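Local coordinates for receptor-like protein kinase ANXUR1 (Arabidopsis thaliana, PDB 6FIG) that probably serves as a cell-surface receptor kinase in plant reproduction, with an extracellular region built from malectin-like domains, at residues V298-I303 with T350-G355; K265-W270 with T346-P351; I294-F299 with Q356-D361. One frame throughout, in Å; residues are numbered along the deposited sequence.

In the fold
Contact 1 lies between contact 2, on a four-stranded antiparallel sheet, and contact 3, in the loops beyond its end. Contacts 1 and 2 pair the two flanks of strand 344-351 with strands 299-303 and 268-273; they share Thr-350 and Pro-351, their centres lie about 9 Å apart, and both touch the N-acetylglucosamine carried by Asn-267. Contact 3 takes over where the strands of contact 1 diverge, its centre about 9 Å from that of contact 1 and about 15 Å from that of contact 2. Asn-295 ND2 lies 2.9 Å from Gly-355 O, a hydrogen bond joining contacts 1 and 3. The side chain of Trp-270 is about 10 Å from a bound calcium ion.

Contact 1. Residues V298-I303 with T350-G355; sequences VFNIYI and TPSTFG. With NAG (2-acetamido-2-deoxy-beta-D-glucopyranose), chain D.
Antiparallel strand pairing at the end of a four-stranded antiparallel sheet joins residues 298-303 to 350-355, beside an N-linked sugar. Asn-300 and Thr-350 form a hydrogen-bonded pair: Asn-300 N donates to Thr-350 O (2.8 Å), and Thr-350 N returns a longer bond to Asn-300 O (3.2 Å). The neighbouring pair, Phe-299 and Pro-351, is non-hydrogen-bonded, with diverging side chains. The last backbone bond, from Ser-352 N to Val-298 O, is 2.9 Å long and nearly straight at 170°, although it is formed beyond the end of strand 344-351. This is an inner strand pair of the sheet in the malectin-like β-sandwich fold, and Phe-299 turns its ring inward onto Phe-286 of strand 278-287. Past the strand end the chain is shaped by an ST turn. The hydroxyl of Ser-352, with OG anti to the backbone N (chi1 174°), accepts from Phe-354 N at 2.9 Å. That same hydroxyl donates to a water, which in turn donates to Asn-300 OD1 (2.7 Å). A second water accepts from Asn-300 ND2 and from Thr-353 N, so both ends of the carboxamide are tied through solvent to the opposing turn, which should fix its rotation. On the same face of the sheet as Asn-300, Thr-350 presses its methyl CG2 against the in-plane edge of the Tyr-302 ring, 3.8 Å from CE2, while its hydroxyl OG1 donates to the backbone O of Ser-266. One face of the Tyr-302 ring carries the first N-acetylglucosamine: C5 of the sugar sits above the ring near its rim, 3.7 Å from CD2 of Tyr-302. A further N-acetylglucosamine also touches Tyr-302.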
loop_
_atom_site.group_PDB
_atom_site.type_symbol
_atom_site.label_atom_id
_atom_site.label_comp_id
_atom_site.label_asym_id
_atom_site.label_seq_id
_atom_site.Cartn_x
_atom_site.Cartn_y
_atom_site.Cartn_z
ATOM N N VAL A 298 -35.700 6.420 13.006
ATOM C CA VAL A 298 -35.874 7.677 12.294
ATOM C C VAL A 298 -35.519 8.778 13.274
ATOM O O VAL A 298 -36.034 8.808 14.392
ATOM C CB VAL A 298 -37.325 7.804 11.796
ATOM C CG1 VAL A 298 -37.542 9.076 11.036
ATOM C CG2 VAL A 298 -37.702 6.607 10.929
ATOM N N PHE A 299 -34.624 9.678 12.869
ATOM C CA PHE A 299 -34.040 10.610 13.827
ATOM C C PHE A 299 -33.704 11.959 13.250
ATOM O O PHE A 299 -33.409 12.086 12.046
ATOM C CB PHE A 299 -32.822 9.997 14.536
ATOM C CG PHE A 299 -31.757 9.456 13.628
ATOM C CD1 PHE A 299 -31.861 8.204 13.070
ATOM C CD2 PHE A 299 -30.576 10.186 13.425
ATOM C CE1 PHE A 299 -30.857 7.695 12.267
ATOM C CE2 PHE A 299 -29.576 9.672 12.628
ATOM C CZ PHE A 299 -29.722 8.420 12.051
ATOM N N ASN A 300 -33.725 12.957 14.127
ATOM C CA ASN A 300 -33.396 14.326 13.782
ATOM C C ASN A 300 -31.920 14.551 14.018
ATOM O O ASN A 300 -31.343 13.974 14.937
ATOM C CB ASN A 300 -34.209 15.303 14.616
ATOM C CG ASN A 300 -35.701 15.201 14.358
ATOM O OD1 ASN A 300 -36.141 15.007 13.221
ATOM N ND2 ASN A 300 -36.483 15.296 15.419
ATOM N N ILE A 301 -31.317 15.384 13.175
ATOM C CA ILE A 301 -29.887 15.706 13.271
ATOM C C ILE A 301 -29.762 17.213 13.245
ATOM O O ILE A 301 -30.315 17.864 12.342
ATOM C CB ILE A 301 -29.083 15.125 12.103
ATOM C CG1 ILE A 301 -29.263 13.602 11.990
ATOM C CG2 ILE A 301 -27.599 15.474 12.242
ATOM C CD1 ILE A 301 -28.508 12.982 10.830
ATOM N N TYR A 302 -29.046 17.760 14.230
ATOM C CA TYR A 302 -28.826 19.201 14.346
ATOM C C TYR A 302 -27.332 19.488 14.377
ATOM O O TYR A 302 -26.553 18.715 14.935
ATOM C CB TYR A 302 -29.483 19.741 15.610
ATOM C CG TYR A 302 -30.915 19.313 15.774
ATOM C CD1 TYR A 302 -31.928 19.931 15.058
ATOM C CD2 TYR A 302 -31.259 18.301 16.671
ATOM C CE1 TYR A 302 -33.254 19.550 15.228
ATOM C CE2 TYR A 302 -32.575 17.912 16.846
ATOM C CZ TYR A 302 -33.565 18.533 16.126
ATOM O OH TYR A 302 -34.880 18.113 16.339
ATOM N N ILE A 303 -26.938 20.591 13.736
ATOM C CA ILE A 303 -25.537 21.014 13.700
ATOM C C ILE A 303 -25.534 22.481 14.127
ATOM O O ILE A 303 -26.199 23.304 13.501
ATOM C CB ILE A 303 -24.902 20.829 12.295
ATOM C CG1 ILE A 303 -24.794 19.338 11.961
ATOM C CG2 ILE A 303 -23.511 21.468 12.248
ATOM C CD1 ILE A 303 -24.399 18.989 10.536
ATOM N N THR A 350 -31.450 12.967 17.946
ATOM C CA THR A 350 -32.525 12.588 18.858
ATOM C C THR A 350 -33.581 11.924 17.983
ATOM O O THR A 350 -33.634 12.201 16.789
ATOM C CB THR A 350 -33.077 13.823 19.623
ATOM O OG1 THR A 350 -33.977 13.429 20.679
ATOM C CG2 THR A 350 -33.808 14.786 18.692
ATOM N N PRO A 351 -34.444 11.074 18.563
ATOM C CA PRO A 351 -35.409 10.418 17.677
ATOM C C PRO A 351 -36.439 11.393 17.117
ATOM O O PRO A 351 -36.791 12.378 17.767
ATOM C CB PRO A 351 -36.124 9.414 18.610
ATOM C CG PRO A 351 -35.228 9.292 19.794
ATOM C CD PRO A 351 -34.623 10.634 19.956
ATOM N N SER A 352 -36.925 11.074 15.920
ATOM C CA SER A 352 -38.044 11.794 15.333
ATOM C C SER A 352 -39.318 11.040 15.691
ATOM O O SER A 352 -39.334 9.803 15.760
ATOM C CB SER A 352 -37.900 11.856 13.813
ATOM O OG SER A 352 -39.057 12.426 13.208
ATOM N N THR A 353 -40.390 11.786 15.898
ATOM C CA THR A 353 -41.705 11.174 16.017
ATOM C C THR A 353 -42.454 11.142 14.678
ATOM O O THR A 353 -43.565 10.573 14.601
ATOM C CB THR A 353 -42.563 11.890 17.066
ATOM O OG1 THR A 353 -42.625 13.287 16.757
ATOM C CG2 THR A 353 -41.969 11.681 18.459
ATOM N N PHE A 354 -41.887 11.769 13.648
ATOM C CA PHE A 354 -42.560 11.871 12.366
ATOM C C PHE A 354 -42.773 10.493 11.746
ATOM O O PHE A 354 -41.841 9.708 11.644
ATOM C CB PHE A 354 -41.771 12.750 11.404
ATOM C CG PHE A 354 -42.428 12.899 10.059
ATOM C CD1 PHE A 354 -41.941 12.201 8.956
ATOM C CD2 PHE A 354 -43.558 13.703 9.911
ATOM C CE1 PHE A 354 -42.567 12.320 7.717
ATOM C CE2 PHE A 354 -44.185 13.829 8.673
ATOM C CZ PHE A 354 -43.680 13.142 7.578
ATOM N N GLY A 355 -44.018 10.194 11.373
ATOM C CA GLY A 355 -44.319 8.952 10.649
ATOM C C GLY A 355 -44.421 7.697 11.500
ATOM O O GLY A 355 -44.501 6.593 10.956
HETATM C C1 NAG D . -31.865 18.539 20.896
HETATM C C2 NAG D . -33.023 19.038 21.735
HETATM C C3 NAG D . -33.766 20.169 21.031
HETATM C C4 NAG D . -32.818 21.216 20.473
HETATM C C5 NAG D . -31.777 20.535 19.596
HETATM C C6 NAG D . -30.795 21.467 18.892
HETATM C C7 NAG D . -34.063 17.288 23.121
HETATM C C8 NAG D . -35.006 16.111 23.097
HETATM N N2 NAG D . -33.895 17.887 21.939
HETATM O O3 NAG D . -34.655 20.785 21.962
HETATM O O4 NAG D . -33.553 22.138 19.663
HETATM O O5 NAG D . -31.073 19.640 20.447
HETATM O O6 NAG D . -29.896 22.068 19.829
HETATM O O7 NAG D . -33.507 17.656 24.153
HETATM O O HOH W 1 -38.745 14.907 12.480
HETATM O O HOH W 2 -39.555 14.864 15.440
#

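Contact 2. Residues K265-W270 with T346-P351; sequences KSNLTW and TLQMTP. With NAG (2-acetamido-2-deoxy-beta-D-glucopyranose), chain D.
Trp-270 lays the six-membered part of its indole alongside Leu-347, the two side chains running the same way with CE3 of Trp-270 3.8 Å from CD2 of Leu-347. Met-349 meets the next stretch of that rim, its CG 4.1 Å from CZ3 of Trp-270. The first torsion of Met-349 (chi1 55°) places CG between its backbone N and carbonyl carbon, on the indole side, and the sulfur completes a Met-aromatic contact at the ring edge: SD lies 5.4 Å from the centroid of the Trp-270 six-membered ring and 82° off its normal. Beneath these side chains the backbones run antiparallel, with reciprocal hydrogen bonds between Leu-268 and Met-349 and again between Trp-270 and Leu-347. Polar groups occupy the other face. Asn-267, in an Asn-Leu-Thr glycosylation sequon, is bonded through ND2 to C1 of N-acetylglucosamine at 1.4 Å, and its remaining amide oxygen OD1 rests 3.2 Å from CB of Thr-350. Gln-348 lies beside Thr-269, the third sequon residue, and gives it a weak hydrogen bond from NE2 to OG1 (3.3 Å). The other end of that amide faces the sugar, with OE1 of Gln-348 2.6 Å from its O6. Where strand pairing runs out, Thr-350 OG1 donates to Ser-266 O at 2.8 Å, approaching from above the carbonyl plane; Gln-256 NE2 also binds that oxygen. Strand 268-273 is the outermost strand of its sheet on this side within the chain and pairs with strand 344-351, whose opposite flank is taken by strand 299-303. Leu-364 of strand 363-372 packs against Trp-270, Leu-347 and Met-349, and helix 260-264 abuts Pro-351.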
loop_
_atom_site.group_PDB
_atom_site.type_symbol
_atom_site.label_atom_id
_atom_site.label_comp_id
_atom_site.label_asym_id
_atom_site.label_seq_id
_atom_site.Cartn_x
_atom_site.Cartn_y
_atom_site.Cartn_z
ATOM N N LYS A 265 -36.265 12.163 25.347
ATOM C CA LYS A 265 -35.992 13.271 26.251
ATOM C C LYS A 265 -34.565 13.781 26.200
ATOM O O LYS A 265 -34.197 14.609 27.014
ATOM C CB LYS A 265 -36.354 12.856 27.685
ATOM C CG LYS A 265 -37.837 12.565 27.841
ATOM C CD LYS A 265 -38.148 11.925 29.178
ATOM C CE LYS A 265 -39.634 11.662 29.329
ATOM N NZ LYS A 265 -39.891 10.894 30.568
ATOM N N SER A 266 -33.774 13.332 25.226
ATOM C CA SER A 266 -32.366 13.726 25.172
ATOM C C SER A 266 -31.790 13.720 23.767
ATOM O O SER A 266 -32.321 13.088 22.851
ATOM C CB SER A 266 -31.542 12.806 26.075
ATOM O OG SER A 266 -31.720 11.449 25.708
ATOM N N ASN A 267 -30.679 14.445 23.617
ATOM C CA ASN A 267 -29.871 14.415 22.415
ATOM C C ASN A 267 -28.588 13.662 22.738
ATOM O O ASN A 267 -28.027 13.796 23.840
ATOM C CB ASN A 267 -29.471 15.830 22.002
ATOM C CG ASN A 267 -30.493 16.536 21.128
ATOM O OD1 ASN A 267 -30.828 16.083 20.014
ATOM N ND2 ASN A 267 -30.957 17.684 21.610
ATOM N N LEU A 268 -28.122 12.886 21.780
ATOM C CA LEU A 268 -26.734 12.442 21.759
ATOM C C LEU A 268 -25.963 13.621 21.162
ATOM O O LEU A 268 -26.319 14.111 20.096
ATOM C CB LEU A 268 -26.633 11.195 20.919
ATOM C CG LEU A 268 -25.443 10.262 20.945
ATOM C CD1 LEU A 268 -25.095 9.841 22.359
ATOM C CD2 LEU A 268 -25.805 9.048 20.089
ATOM N N THR A 269 -24.950 14.108 21.881
ATOM C CA THR A 269 -24.297 15.368 21.538
ATOM C C THR A 269 -22.777 15.217 21.505
ATOM O O THR A 269 -22.183 14.773 22.487
ATOM C CB THR A 269 -24.661 16.451 22.564
ATOM O OG1 THR A 269 -26.089 16.633 22.591
ATOM C CG2 THR A 269 -23.988 17.807 22.247
ATOM N N TRP A 270 -22.192 15.599 20.375
ATOM C CA TRP A 270 -20.728 15.700 20.220
ATOM C C TRP A 270 -20.354 17.176 20.104
ATOM O O TRP A 270 -21.093 17.959 19.507
ATOM C CB TRP A 270 -20.247 14.980 18.968
ATOM C CG TRP A 270 -20.432 13.494 18.902
ATOM C CD1 TRP A 270 -19.501 12.539 19.192
ATOM C CD2 TRP A 270 -21.620 12.784 18.499
ATOM N NE1 TRP A 270 -20.025 11.277 18.982
ATOM C CE2 TRP A 270 -21.321 11.400 18.559
ATOM C CE3 TRP A 270 -22.898 13.183 18.088
ATOM C CZ2 TRP A 270 -22.243 10.425 18.217
ATOM C CZ3 TRP A 270 -23.802 12.212 17.733
ATOM C CH2 TRP A 270 -23.480 10.847 17.811
ATOM N N THR A 346 -21.194 21.724 17.289
ATOM C CA THR A 346 -21.929 20.696 18.017
ATOM C C THR A 346 -22.722 19.870 17.028
ATOM O O THR A 346 -23.295 20.399 16.068
ATOM C CB THR A 346 -22.893 21.273 19.067
ATOM O OG1 THR A 346 -23.838 22.158 18.447
ATOM C CG2 THR A 346 -22.122 22.001 20.153
ATOM N N LEU A 347 -22.734 18.560 17.236
ATOM C CA LEU A 347 -23.556 17.668 16.422
ATOM C C LEU A 347 -24.517 17.002 17.389
ATOM O O LEU A 347 -24.069 16.498 18.417
ATOM C CB LEU A 347 -22.700 16.638 15.727
ATOM C CG LEU A 347 -23.448 15.540 14.988
ATOM C CD1 LEU A 347 -24.232 16.097 13.819
ATOM C CD2 LEU A 347 -22.476 14.480 14.505
ATOM N N GLN A 348 -25.820 17.025 17.091
ATOM C CA GLN A 348 -26.806 16.430 18.014
ATOM C C GLN A 348 -27.769 15.567 17.250
ATOM O O GLN A 348 -28.116 15.897 16.134
ATOM C CB GLN A 348 -27.572 17.500 18.764
ATOM C CG GLN A 348 -26.689 18.331 19.670
ATOM C CD GLN A 348 -27.440 19.457 20.296
ATOM O OE1 GLN A 348 -27.881 20.380 19.602
ATOM N NE2 GLN A 348 -27.638 19.385 21.614
ATOM N N MET A 349 -28.155 14.441 17.838
ATOM C CA MET A 349 -29.239 13.642 17.278
ATOM C C MET A 349 -30.192 13.141 18.354
ATOM O O MET A 349 -29.811 12.925 19.499
ATOM C CB MET A 349 -28.734 12.511 16.374
ATOM C CG MET A 349 -27.728 11.555 16.961
ATOM S SD MET A 349 -27.159 10.374 15.701
ATOM C CE MET A 349 -26.522 11.388 14.423
ATOM N N THR A 350 -31.450 12.967 17.946
ATOM C CA THR A 350 -32.525 12.588 18.858
ATOM C C THR A 350 -33.581 11.924 17.983
ATOM O O THR A 350 -33.634 12.201 16.789
ATOM C CB THR A 350 -33.077 13.823 19.623
ATOM O OG1 THR A 350 -33.977 13.429 20.679
ATOM C CG2 THR A 350 -33.808 14.786 18.692
ATOM N N PRO A 351 -34.444 11.074 18.563
ATOM C CA PRO A 351 -35.409 10.418 17.677
ATOM C C PRO A 351 -36.439 11.393 17.117
ATOM O O PRO A 351 -36.791 12.378 17.767
ATOM C CB PRO A 351 -36.124 9.414 18.610
ATOM C CG PRO A 351 -35.228 9.292 19.794
ATOM C CD PRO A 351 -34.623 10.634 19.956
HETATM C C1 NAG D . -31.865 18.539 20.896
HETATM C C2 NAG D . -33.023 19.038 21.735
HETATM C C3 NAG D . -33.766 20.169 21.031
HETATM C C4 NAG D . -32.818 21.216 20.473
HETATM C C5 NAG D . -31.777 20.535 19.596
HETATM C C6 NAG D . -30.795 21.467 18.892
HETATM C C7 NAG D . -34.063 17.288 23.121
HETATM C C8 NAG D . -35.006 16.111 23.097
HETATM N N2 NAG D . -33.895 17.887 21.939
HETATM O O3 NAG D . -34.655 20.785 21.962
HETATM O O4 NAG D . -33.553 22.138 19.663
HETATM O O5 NAG D . -31.073 19.640 20.447
HETATM O O6 NAG D . -29.896 22.068 19.829
HETATM O O7 NAG D . -33.507 17.656 24.153
#

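Contact 3. Residues I294-F299 with Q356-D361; sequences INQKVF and QPEYYD
Asn-295 and Gln-296 dock by their carbonyl oxygens onto Glu-358 and Tyr-359, joining two loops at one end of the malectin-like β-sandwich: the one leading into strand 299-303 and the one between strands 344-351 and 363-372. Glu-358 N reaches Asn-295 O and Tyr-359 N reaches Gln-296 O, each at 2.9 Å. Next to these bonds lies the tightly packed part, where Pro-357 places CB 3.8 Å from CG2 of Val-298, the two side chains crossing at about a right angle. Asn-295 leans over the same proline, its OD1 3.7 Å from CB of Pro-357. Buried Gln-296 runs alongside exposed Glu-358 and donates from NE2 to OE2 at 2.9 Å, a nearly straight bond (168°) that lies in the amide plane of Gln-296 but meets the carboxylate from 40° above its own plane. At the other end of this amide OE1 accepts from the backbone N atoms of Ser-292 and Lys-293, so both ends of the group are fixed. The aliphatic part of Lys-297 packs on Asp-361, CG lying 3.5 Å from Asp-361 O, but the charged ends stay apart: a water accepts from Lys-297 NZ and donates to Asp-361 OD2. NZ also has a salt bridge to Glu-288 and a hydrogen bond to Ser-363, and Asp-361 OD1 accepts from Gly-257 N. Another water accepts from Val-298 N and Asp-361 N, bridging the two backbones. On the solvent side, the Tyr-359 ring has CG of Glu-358 over one face, while at its edge CD2 of Tyr-359 lies 3.5 Å from Gln-296 O.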
loop_
_atom_site.group_PDB
_atom_site.type_symbol
_atom_site.label_atom_id
_atom_site.label_comp_id
_atom_site.label_asym_id
_atom_site.label_seq_id
_atom_site.Cartn_x
_atom_site.Cartn_y
_atom_site.Cartn_z
ATOM N N ILE A 294 -37.315 0.238 6.386
ATOM C CA ILE A 294 -37.595 1.643 6.490
ATOM C C ILE A 294 -38.563 1.890 7.660
ATOM O O ILE A 294 -39.423 1.046 7.993
ATOM C CB ILE A 294 -38.191 2.162 5.169
ATOM C CG1 ILE A 294 -38.219 3.678 5.145
ATOM C CG2 ILE A 294 -39.587 1.589 4.909
ATOM C CD1 ILE A 294 -38.555 4.222 3.773
ATOM N N ASN A 295 -38.392 3.050 8.284
ATOM C CA ASN A 295 -39.287 3.517 9.350
ATOM C C ASN A 295 -39.212 2.690 10.626
ATOM O O ASN A 295 -40.148 2.674 11.423
ATOM C CB ASN A 295 -40.743 3.648 8.885
ATOM C CG ASN A 295 -41.508 4.696 9.674
ATOM O OD1 ASN A 295 -40.932 5.684 10.112
ATOM N ND2 ASN A 295 -42.815 4.480 9.860
ATOM N N GLN A 296 -38.080 2.035 10.837
ATOM C CA GLN A 296 -37.782 1.421 12.101
ATOM C C GLN A 296 -37.062 2.365 13.027
ATOM O O GLN A 296 -37.395 2.427 14.194
ATOM C CB GLN A 296 -37.012 0.125 11.911
ATOM C CG GLN A 296 -37.887 -0.994 11.360
ATOM C CD GLN A 296 -37.178 -2.319 11.385
ATOM O OE1 GLN A 296 -36.179 -2.475 10.699
ATOM N NE2 GLN A 296 -37.683 -3.281 12.176
ATOM N N LYS A 297 -36.057 3.077 12.510
ATOM C CA LYS A 297 -35.298 4.068 13.277
ATOM C C LYS A 297 -35.202 5.333 12.440
ATOM O O LYS A 297 -34.711 5.296 11.311
ATOM C CB LYS A 297 -33.922 3.549 13.628
ATOM C CG LYS A 297 -33.013 4.560 14.319
ATOM C CD LYS A 297 -31.706 3.918 14.775
ATOM C CE LYS A 297 -30.843 3.468 13.606
ATOM N NZ LYS A 297 -29.844 2.472 14.041
ATOM N N VAL A 298 -35.700 6.420 13.006
ATOM C CA VAL A 298 -35.874 7.677 12.294
ATOM C C VAL A 298 -35.519 8.778 13.274
ATOM O O VAL A 298 -36.034 8.808 14.392
ATOM C CB VAL A 298 -37.325 7.804 11.796
ATOM C CG1 VAL A 298 -37.542 9.076 11.036
ATOM C CG2 VAL A 298 -37.702 6.607 10.929
ATOM N N PHE A 299 -34.624 9.678 12.869
ATOM C CA PHE A 299 -34.040 10.610 13.827
ATOM C C PHE A 299 -33.704 11.959 13.250
ATOM O O PHE A 299 -33.409 12.086 12.046
ATOM C CB PHE A 299 -32.822 9.997 14.536
ATOM C CG PHE A 299 -31.757 9.456 13.628
ATOM C CD1 PHE A 299 -31.861 8.204 13.070
ATOM C CD2 PHE A 299 -30.576 10.186 13.425
ATOM C CE1 PHE A 299 -30.857 7.695 12.267
ATOM C CE2 PHE A 299 -29.576 9.672 12.628
ATOM C CZ PHE A 299 -29.722 8.420 12.051
ATOM N N GLN A 356 -44.458 7.854 12.825
ATOM C CA GLN A 356 -44.734 6.757 13.734
ATOM C C GLN A 356 -43.738 5.602 13.541
ATOM O O GLN A 356 -44.121 4.480 13.201
ATOM C CB GLN A 356 -46.205 6.283 13.576
ATOM C CG GLN A 356 -47.286 7.355 13.791
ATOM C CD GLN A 356 -47.327 8.473 12.735
ATOM O OE1 GLN A 356 -47.525 8.237 11.525
ATOM N NE2 GLN A 356 -47.150 9.710 13.199
ATOM N N PRO A 357 -42.438 5.881 13.742
ATOM C CA PRO A 357 -41.438 4.840 13.533
ATOM C C PRO A 357 -41.558 3.713 14.556
ATOM O O PRO A 357 -42.116 3.924 15.635
ATOM C CB PRO A 357 -40.122 5.598 13.695
ATOM C CG PRO A 357 -40.450 6.706 14.644
ATOM C CD PRO A 357 -41.842 7.128 14.259
ATOM N N GLU A 358 -41.065 2.524 14.219
ATOM C CA GLU A 358 -41.151 1.382 15.139
ATOM C C GLU A 358 -40.443 1.650 16.462
ATOM O O GLU A 358 -40.984 1.334 17.537
ATOM C CB GLU A 358 -40.591 0.098 14.519
ATOM C CG GLU A 358 -40.908 -1.136 15.358
ATOM C CD GLU A 358 -40.478 -2.437 14.727
ATOM O OE1 GLU A 358 -40.466 -3.454 15.458
ATOM O OE2 GLU A 358 -40.175 -2.460 13.519
ATOM N N TYR A 359 -39.240 2.221 16.386
ATOM C CA TYR A 359 -38.440 2.535 17.548
ATOM C C TYR A 359 -38.194 4.032 17.593
ATOM O O TYR A 359 -38.370 4.737 16.589
ATOM C CB TYR A 359 -37.088 1.813 17.472
ATOM C CG TYR A 359 -37.204 0.314 17.437
ATOM C CD1 TYR A 359 -37.437 -0.400 18.604
ATOM C CD2 TYR A 359 -37.079 -0.402 16.233
ATOM C CE1 TYR A 359 -37.564 -1.782 18.584
ATOM C CE2 TYR A 359 -37.186 -1.791 16.204
ATOM C CZ TYR A 359 -37.425 -2.476 17.386
ATOM O OH TYR A 359 -37.549 -3.854 17.423
ATOM N N TYR A 360 -37.754 4.502 18.749
ATOM C CA TYR A 360 -37.353 5.888 18.944
ATOM C C TYR A 360 -35.885 5.878 19.343
ATOM O O TYR A 360 -35.549 5.670 20.499
ATOM C CB TYR A 360 -38.227 6.571 19.977
ATOM C CG TYR A 360 -39.666 6.642 19.530
ATOM C CD1 TYR A 360 -40.054 7.556 18.552
ATOM C CD2 TYR A 360 -40.631 5.779 20.048
ATOM C CE1 TYR A 360 -41.368 7.627 18.121
ATOM C CE2 TYR A 360 -41.955 5.857 19.620
ATOM C CZ TYR A 360 -42.294 6.782 18.643
ATOM O OH TYR A 360 -43.595 6.866 18.193
ATOM N N ASP A 361 -35.023 6.058 18.349
ATOM C CA ASP A 361 -33.571 5.885 18.531
ATOM C C ASP A 361 -32.857 6.696 17.464
ATOM O O ASP A 361 -33.479 7.258 16.555
ATOM C CB ASP A 361 -33.237 4.383 18.415
ATOM C CG ASP A 361 -31.883 3.981 19.066
ATOM O OD1 ASP A 361 -31.213 4.809 19.700
ATOM O OD2 ASP A 361 -31.514 2.783 18.914
HETATM O O HOH W 3 -30.035 1.980 16.761
HETATM O O HOH W 4 -36.475 6.474 15.765
#